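Side-chain contacts in UTP-glucose-1-phosphate uridylyltransferase 2 (Trypanosoma brucei, PDB 3GUE), which probably catalyses the reaction of UTP with alpha-D-glucose 1-phosphate to give UDP-alpha-D-glucose and diphosphate: residues L232-M235 with H236-L240; Y206-K210 with G211-M215; M131-F134 with S135-G138. One frame throughout, in Å; residues are numbered along the deposited sequence.

Contact 1: residues L232-M235 with H236-L240; sequences LDYM and HEKQL
Tyr234 and Lys238, one helical turn apart, make a local contact at the C-terminal end of helix 229-237, and Met235 meets Leu240 where the chain leaves that helix. The lysine lies over one face of the tyrosine: CG is 3.9 Å from the centroid of the Tyr234 ring, 29° off its normal, a CH-pi contact. Successive bends, the first at chi2 (-66°), then carry the Lys238 chain toward the hydroxyl end of the ring, and NZ donates a hydrogen bond of 3.0 Å to Tyr234 OH. Both polar ends also bind Glu363, NZ by a salt bridge and OH by a hydrogen bond, so the carboxylate probably steadies this pairing. Gln239 leaves helical geometry with positive phi, and two backbone bonds define a Schellman motif: Leu240 N to Met235 O, 2.9 Å and almost straight at 177°, and Gln239 N to His236 O, 3.0 Å. The reversal brings Leu240 CB to 3.7 Å from Met235 CG. Beyond that point the Met235 side chain is extended, and its CE ends 3.5 Å from Leu240 O. Met235 also packs against Trp307 of strand 300-309 and Leu243 of strand 242-248, which seats the helix end on the mixed sheet.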
loop_
_atom_site.group_PDB
_atom_site.type_symbol
_atom_site.label_atom_id
_atom_site.label_comp_id
_atom_site.label_asym_id
_atom_site.label_seq_id
_atom_site.Cartn_x
_atom_site.Cartn_y
_atom_site.Cartn_z
ATOM N N LEU A 232 3.756 -6.622 19.466
ATOM C CA LEU A 232 3.323 -8.002 19.472
ATOM C C LEU A 232 2.885 -8.433 20.866
ATOM O O LEU A 232 1.816 -9.029 21.020
ATOM C CB LEU A 232 4.411 -8.918 18.928
ATOM C CG LEU A 232 4.078 -10.412 18.903
ATOM C CD1 LEU A 232 2.653 -10.631 18.285
ATOM C CD2 LEU A 232 5.148 -11.109 18.113
ATOM N N ASP A 233 3.714 -8.135 21.869
ATOM C CA ASP A 233 3.456 -8.492 23.279
ATOM C C ASP A 233 2.095 -7.938 23.706
ATOM O O ASP A 233 1.291 -8.649 24.286
ATOM C CB ASP A 233 4.541 -7.907 24.206
ATOM C CG ASP A 233 5.859 -8.668 24.172
ATOM O OD1 ASP A 233 5.939 -9.782 23.623
ATOM O OD2 ASP A 233 6.834 -8.146 24.748
ATOM N N TYR A 234 1.860 -6.664 23.384
ATOM C CA TYR A 234 0.613 -5.964 23.679
ATOM C C TYR A 234 -0.621 -6.604 23.065
ATOM O O TYR A 234 -1.639 -6.789 23.746
ATOM C CB TYR A 234 0.683 -4.524 23.207
ATOM C CG TYR A 234 -0.644 -3.802 23.350
ATOM C CD1 TYR A 234 -1.113 -3.419 24.607
ATOM C CD2 TYR A 234 -1.440 -3.530 22.230
ATOM C CE1 TYR A 234 -2.314 -2.782 24.756
ATOM C CE2 TYR A 234 -2.657 -2.885 22.362
ATOM C CZ TYR A 234 -3.088 -2.507 23.645
ATOM O OH TYR A 234 -4.291 -1.845 23.819
ATOM N N MET A 235 -0.517 -6.911 21.778
ATOM C CA MET A 235 -1.602 -7.518 21.014
ATOM C C MET A 235 -2.037 -8.846 21.641
ATOM O O MET A 235 -3.238 -9.122 21.836
ATOM C CB MET A 235 -1.112 -7.743 19.595
ATOM C CG MET A 235 -2.170 -8.290 18.664
ATOM S SD MET A 235 -1.400 -8.901 17.171
ATOM C CE MET A 235 -2.887 -9.516 16.335
ATOM N N HIS A 236 -1.042 -9.667 21.939
ATOM C CA HIS A 236 -1.240 -10.932 22.648
ATOM C C HIS A 236 -1.872 -10.806 24.072
ATOM O O HIS A 236 -2.777 -11.570 24.439
ATOM C CB HIS A 236 0.114 -11.644 22.706
ATOM C CG HIS A 236 0.072 -12.963 23.399
ATOM N ND1 HIS A 236 -0.465 -14.096 22.819
ATOM C CD2 HIS A 236 0.513 -13.338 24.617
ATOM C CE1 HIS A 236 -0.364 -15.107 23.662
ATOM N NE2 HIS A 236 0.227 -14.672 24.760
ATOM N N GLU A 237 -1.393 -9.845 24.856
ATOM C CA GLU A 237 -1.878 -9.609 26.224
ATOM C C GLU A 237 -3.336 -9.182 26.246
ATOM O O GLU A 237 -4.071 -9.563 27.143
ATOM C CB GLU A 237 -1.062 -8.510 26.916
ATOM C CG GLU A 237 0.272 -8.921 27.489
ATOM C CD GLU A 237 1.311 -7.823 27.300
ATOM O OE1 GLU A 237 0.906 -6.633 27.176
ATOM O OE2 GLU A 237 2.524 -8.160 27.244
ATOM N N LYS A 238 -3.725 -8.356 25.274
ATOM C CA LYS A 238 -5.129 -7.956 25.074
ATOM C C LYS A 238 -5.935 -8.977 24.249
ATOM O O LYS A 238 -7.111 -8.723 23.914
ATOM C CB LYS A 238 -5.191 -6.566 24.396
ATOM C CG LYS A 238 -4.505 -5.434 25.198
ATOM C CD LYS A 238 -5.203 -5.100 26.538
ATOM C CE LYS A 238 -6.523 -4.333 26.341
ATOM N NZ LYS A 238 -6.430 -3.096 25.500
ATOM N N GLN A 239 -5.297 -10.108 23.908
ATOM C CA GLN A 239 -5.908 -11.203 23.118
ATOM C C GLN A 239 -6.618 -10.678 21.857
ATOM O O GLN A 239 -7.782 -11.036 21.576
ATOM C CB GLN A 239 -6.896 -12.034 23.961
ATOM C CG GLN A 239 -6.343 -12.804 25.193
ATOM C CD GLN A 239 -7.412 -12.971 26.291
ATOM O OE1 GLN A 239 -8.096 -12.006 26.667
ATOM N NE2 GLN A 239 -7.554 -14.187 26.804
ATOM N N LEU A 240 -5.914 -9.834 21.102
ATOM C CA LEU A 240 -6.449 -9.214 19.882
ATOM C C LEU A 240 -6.274 -10.137 18.693
ATOM O O LEU A 240 -5.252 -10.832 18.613
ATOM C CB LEU A 240 -5.698 -7.916 19.558
ATOM C CG LEU A 240 -5.599 -6.768 20.558
ATOM C CD1 LEU A 240 -4.989 -5.576 19.853
ATOM C CD2 LEU A 240 -6.968 -6.453 21.110
#

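Contact 2: residues Y206-K210 with G211-M215; sequences YLLGK and GYRYM
Arg213 reaches back to Leu208 through NH1, which donates to Leu208 O at 3.1 Å with an N-H...O angle of 167°. The acceptor lies in the guanidinium plane and the donor sits in the carbonyl plane, on a lone pair. NH1 also bonds Tyr212 O at 3.0 Å, but from above that carbonyl's plane, while a water accepts from NH2 and donates to Leu208 O. Two NH1 bonds and this water bridge together fix the rotation of the guanidinium group, whose NE binds a glycerol, probably from the crystallisation liquor. Gly211, with phi of 100°, ends helix 203-209 in a Schellman motif: Tyr212 N bonds Leu207 O at 3.0 Å, and the bond from Gly211 N to Leu208 O, 3.1 Å, is weak. The turn leads through Arg213 into strand 214-219 of the mixed sheet in this GT-A-clan domain. At the same helix end, Lys210 CG lies over one face of the Tyr206 ring, toward its rim, and the bends beyond it bring NZ to Tyr206 O, a hydrogen bond of 2.7 Å. Packing completes the contact. The side chains of Leu207 and Tyr212 cross at about a right angle, Leu207 CD2 lying 4.2 Å from Tyr212 CD2, and Leu207 CD1 meets Met215 CE at 3.7 Å. All three side chains also touch Val78 of strand 77-83, so the helix end and the strand start share an apolar layer.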
loop_
_atom_site.group_PDB
_atom_site.type_symbol
_atom_site.label_atom_id
_atom_site.label_comp_id
_atom_site.label_asym_id
_atom_site.label_seq_id
_atom_site.Cartn_x
_atom_site.Cartn_y
_atom_site.Cartn_z
ATOM N N TYR A 206 -0.549 -24.671 6.943
ATOM C CA TYR A 206 0.867 -25.004 7.026
ATOM C C TYR A 206 1.591 -24.233 8.147
ATOM O O TYR A 206 2.238 -24.852 8.993
ATOM C CB TYR A 206 1.594 -24.840 5.676
ATOM C CG TYR A 206 3.071 -25.144 5.800
ATOM C CD1 TYR A 206 3.518 -26.463 5.958
ATOM C CD2 TYR A 206 4.019 -24.120 5.821
ATOM C CE1 TYR A 206 4.873 -26.750 6.102
ATOM C CE2 TYR A 206 5.378 -24.399 5.958
ATOM C CZ TYR A 206 5.801 -25.704 6.106
ATOM O OH TYR A 206 7.154 -25.995 6.251
ATOM N N LEU A 207 1.491 -22.900 8.141
ATOM C CA LEU A 207 2.076 -22.049 9.219
ATOM C C LEU A 207 1.591 -22.391 10.645
ATOM O O LEU A 207 2.394 -22.528 11.565
ATOM C CB LEU A 207 1.833 -20.559 8.951
ATOM C CG LEU A 207 2.429 -19.876 7.729
ATOM C CD1 LEU A 207 1.818 -18.487 7.539
ATOM C CD2 LEU A 207 3.936 -19.792 7.871
ATOM N N LEU A 208 0.279 -22.546 10.814
ATOM C CA LEU A 208 -0.295 -22.978 12.097
ATOM C C LEU A 208 0.198 -24.346 12.557
ATOM O O LEU A 208 0.369 -24.585 13.754
ATOM C CB LEU A 208 -1.821 -22.978 12.023
ATOM C CG LEU A 208 -2.521 -21.624 11.907
ATOM C CD1 LEU A 208 -3.952 -21.864 11.458
ATOM C CD2 LEU A 208 -2.491 -20.847 13.233
ATOM N N GLY A 209 0.412 -25.253 11.612
ATOM C CA GLY A 209 0.948 -26.585 11.925
ATOM C C GLY A 209 2.384 -26.562 12.423
ATOM O O GLY A 209 2.822 -27.466 13.147
ATOM N N LYS A 210 3.140 -25.543 12.024
ATOM C CA LYS A 210 4.510 -25.398 12.531
ATOM C C LYS A 210 4.532 -24.513 13.800
ATOM O O LYS A 210 5.586 -24.251 14.377
ATOM C CB LYS A 210 5.452 -24.868 11.424
ATOM C CG LYS A 210 5.259 -25.481 10.017
ATOM C CD LYS A 210 5.555 -26.994 9.922
ATOM C CE LYS A 210 4.284 -27.899 9.972
ATOM N NZ LYS A 210 3.092 -27.435 9.121
ATOM N N GLY A 211 3.352 -24.073 14.242
ATOM C CA GLY A 211 3.234 -23.437 15.547
ATOM C C GLY A 211 3.200 -21.921 15.461
ATOM O O GLY A 211 3.129 -21.246 16.491
ATOM N N TYR A 212 3.262 -21.386 14.238
ATOM C CA TYR A 212 3.129 -19.937 14.042
ATOM C C TYR A 212 1.678 -19.487 14.306
ATOM O O TYR A 212 0.739 -20.194 13.933
ATOM C CB TYR A 212 3.652 -19.507 12.659
ATOM C CG TYR A 212 5.109 -19.861 12.445
ATOM C CD1 TYR A 212 6.118 -19.178 13.138
ATOM C CD2 TYR A 212 5.489 -20.934 11.602
ATOM C CE1 TYR A 212 7.457 -19.505 12.969
ATOM C CE2 TYR A 212 6.843 -21.274 11.432
ATOM C CZ TYR A 212 7.818 -20.549 12.111
ATOM O OH TYR A 212 9.160 -20.838 11.965
ATOM N N ARG A 213 1.513 -18.337 14.973
ATOM C CA ARG A 213 0.209 -17.822 15.373
ATOM C C ARG A 213 0.012 -16.352 14.998
ATOM O O ARG A 213 -1.093 -15.843 15.110
ATOM C CB ARG A 213 0.018 -17.941 16.902
ATOM C CG ARG A 213 -0.149 -19.340 17.452
ATOM C CD ARG A 213 -1.463 -19.993 16.952
ATOM N NE ARG A 213 -1.572 -21.372 17.450
ATOM C CZ ARG A 213 -1.128 -22.444 16.802
ATOM N NH1 ARG A 213 -0.538 -22.312 15.633
ATOM N NH2 ARG A 213 -1.271 -23.651 17.317
ATOM N N TYR A 214 1.085 -15.662 14.616
ATOM C CA TYR A 214 1.019 -14.227 14.329
ATOM C C TYR A 214 1.716 -13.859 13.032
ATOM O O TYR A 214 2.784 -14.413 12.692
ATOM C CB TYR A 214 1.618 -13.429 15.493
ATOM C CG TYR A 214 0.783 -13.492 16.743
ATOM C CD1 TYR A 214 -0.357 -12.719 16.870
ATOM C CD2 TYR A 214 1.113 -14.361 17.794
ATOM C CE1 TYR A 214 -1.157 -12.768 18.054
ATOM C CE2 TYR A 214 0.327 -14.422 18.951
ATOM C CZ TYR A 214 -0.797 -13.612 19.080
ATOM O OH TYR A 214 -1.593 -13.684 20.228
ATOM N N MET A 215 1.117 -12.912 12.322
ATOM C CA MET A 215 1.664 -12.439 11.081
ATOM C C MET A 215 1.706 -10.922 11.056
ATOM O O MET A 215 0.699 -10.271 11.268
ATOM C CB MET A 215 0.852 -12.945 9.887
ATOM C CG MET A 215 1.296 -12.347 8.568
ATOM S SD MET A 215 0.480 -13.153 7.179
ATOM C CE MET A 215 1.163 -14.804 7.289
HETATM O O HOH W 1 -0.136 -25.939 16.009
#

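Contact 3: residues M131-F134 with S135-G138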
loop_
_atom_site.group_PDB
_atom_site.type_symbol
_atom_site.label_atom_id
_atom_site.label_comp_id
_atom_site.label_asym_id
_atom_site.label_seq_id
_atom_site.Cartn_x
_atom_site.Cartn_y
_atom_site.Cartn_z
ATOM N N MET A 131 3.617 -11.458 -1.102
ATOM C CA MET A 131 2.412 -11.718 -1.847
ATOM C C MET A 131 2.547 -11.092 -3.224
ATOM O O MET A 131 2.520 -9.853 -3.381
ATOM C CB MET A 131 1.178 -11.193 -1.131
ATOM C CG MET A 131 -0.135 -11.647 -1.788
ATOM S SD MET A 131 -1.577 -11.306 -0.792
ATOM C CE MET A 131 -1.973 -9.596 -1.256
ATOM N N ASN A 132 2.645 -11.971 -4.218
ATOM C CA ASN A 132 2.811 -11.564 -5.608
ATOM C C ASN A 132 1.530 -11.783 -6.397
ATOM O O ASN A 132 0.678 -12.519 -5.964
ATOM C CB ASN A 132 4.024 -12.276 -6.225
ATOM C CG ASN A 132 5.339 -12.008 -5.440
ATOM O OD1 ASN A 132 5.497 -10.969 -4.835
ATOM N ND2 ASN A 132 6.250 -12.955 -5.449
ATOM N N SER A 133 1.367 -11.064 -7.504
ATOM C CA SER A 133 0.279 -11.284 -8.454
ATOM C C SER A 133 0.866 -11.792 -9.783
ATOM O O SER A 133 2.096 -11.900 -9.923
ATOM C CB SER A 133 -0.445 -9.962 -8.706
ATOM O OG SER A 133 0.443 -9.048 -9.353
ATOM N N PHE A 134 -0.010 -12.076 -10.757
ATOM C CA PHE A 134 0.418 -12.490 -12.096
ATOM C C PHE A 134 1.404 -11.473 -12.718
ATOM O O PHE A 134 2.292 -11.859 -13.483
ATOM C CB PHE A 134 -0.802 -12.766 -13.027
ATOM C CG PHE A 134 -1.619 -11.524 -13.387
ATOM C CD1 PHE A 134 -1.485 -10.912 -14.639
ATOM C CD2 PHE A 134 -2.541 -10.981 -12.481
ATOM C CE1 PHE A 134 -2.226 -9.760 -14.965
ATOM C CE2 PHE A 134 -3.294 -9.835 -12.803
ATOM C CZ PHE A 134 -3.133 -9.229 -14.043
ATOM N N SER A 135 1.250 -10.197 -12.354
ATOM C CA SER A 135 2.011 -9.073 -12.924
ATOM C C SER A 135 3.389 -8.839 -12.274
ATOM O O SER A 135 4.263 -8.188 -12.855
ATOM C CB SER A 135 1.204 -7.781 -12.781
ATOM O OG SER A 135 0.044 -7.770 -13.601
ATOM N N THR A 136 3.572 -9.372 -11.073
ATOM C CA THR A 136 4.773 -9.093 -10.307
ATOM C C THR A 136 5.646 -10.318 -10.022
ATOM O O THR A 136 6.834 -10.163 -9.733
ATOM C CB THR A 136 4.465 -8.387 -8.953
ATOM O OG1 THR A 136 3.882 -9.315 -8.053
ATOM C CG2 THR A 136 3.555 -7.194 -9.108
ATOM N N SER A 137 5.079 -11.518 -10.110
ATOM C CA SER A 137 5.768 -12.740 -9.692
ATOM C C SER A 137 7.103 -13.034 -10.394
ATOM O O SER A 137 8.124 -13.254 -9.723
ATOM C CB SER A 137 4.835 -13.944 -9.858
ATOM O OG SER A 137 5.550 -15.154 -9.619
ATOM N N GLY A 138 7.076 -13.069 -11.735
ATOM C CA GLY A 138 8.254 -13.385 -12.565
ATOM C C GLY A 138 9.436 -12.428 -12.430
ATOM O O GLY A 138 10.596 -12.859 -12.290
HETATM O O HOH W 2 4.725 -12.882 -13.382
#
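Ser133 O accepts two backbone bonds, from Thr136 N at 3.1 Å, which sits well above the carbonyl plane, and from Ser137 N at 3.0 Å, nearly in line with C=O. With Phe134 and Ser135 both at helical phi/psi, the first bond closes a type I beta turn over residues 133-136, which carries the chain from strand 128-132 of the mixed sheet toward helix 137-143. The Thr136 side chain returns a bond to the same residue: Thr136 OG1 accepts Ser133 N at 3.1 Å, with an N-H...O angle of 161°. Its chi1 of 73° sets OG1 between the backbone N and the carbonyl carbon, folded back toward the strand end, where it lies 3.5 Å from Asn132 CB. Ser133 OG receives a weak bond from Ser135 N. Three side chains hold the end of strand 77-83 and the glycine just after it, Thr136 OG1 bonding Asn83 O, Asn132 OD1 bonding Asn83 ND2 and Ser133 OG bonding Gly84 O, while Asn132 ND2 and Ser137 OG share Glu159 OE2. Asn83 and Gly84 bind UDP-glucose, so the residues bonded to them stand in the second shell of the nucleotide-sugar pocket, whereas Met131 itself touches the ligand. The Phe134 ring, which forms a cation-pi pair with Arg164, has Ser135 OG standing over one face, displaced toward the rim and 3.3 Å from Phe134 CE1.

Overall arrangement
From the N terminus, contact 3 comes first, closing the turn between strand 128-132 and helix 137-143; contact 2 then joins helix 203-209 to strand 214-219, and contact 1 ends helix 229-237, ahead of strand 242-248. The three lie in series, so none nests within or crosses another. Contacts 2 and 3 both reach the mixed sheet, although their nearest atoms are about 8 Å apart. Contacts 1 and 2 touch directly through Tyr214: its OH lies 2.9 Å from His236 ND1, a probable hydrogen bond, and its ring packs against Leu232 and Met235. Contacts 1 and 3 remain about 17 Å apart at their nearest atoms.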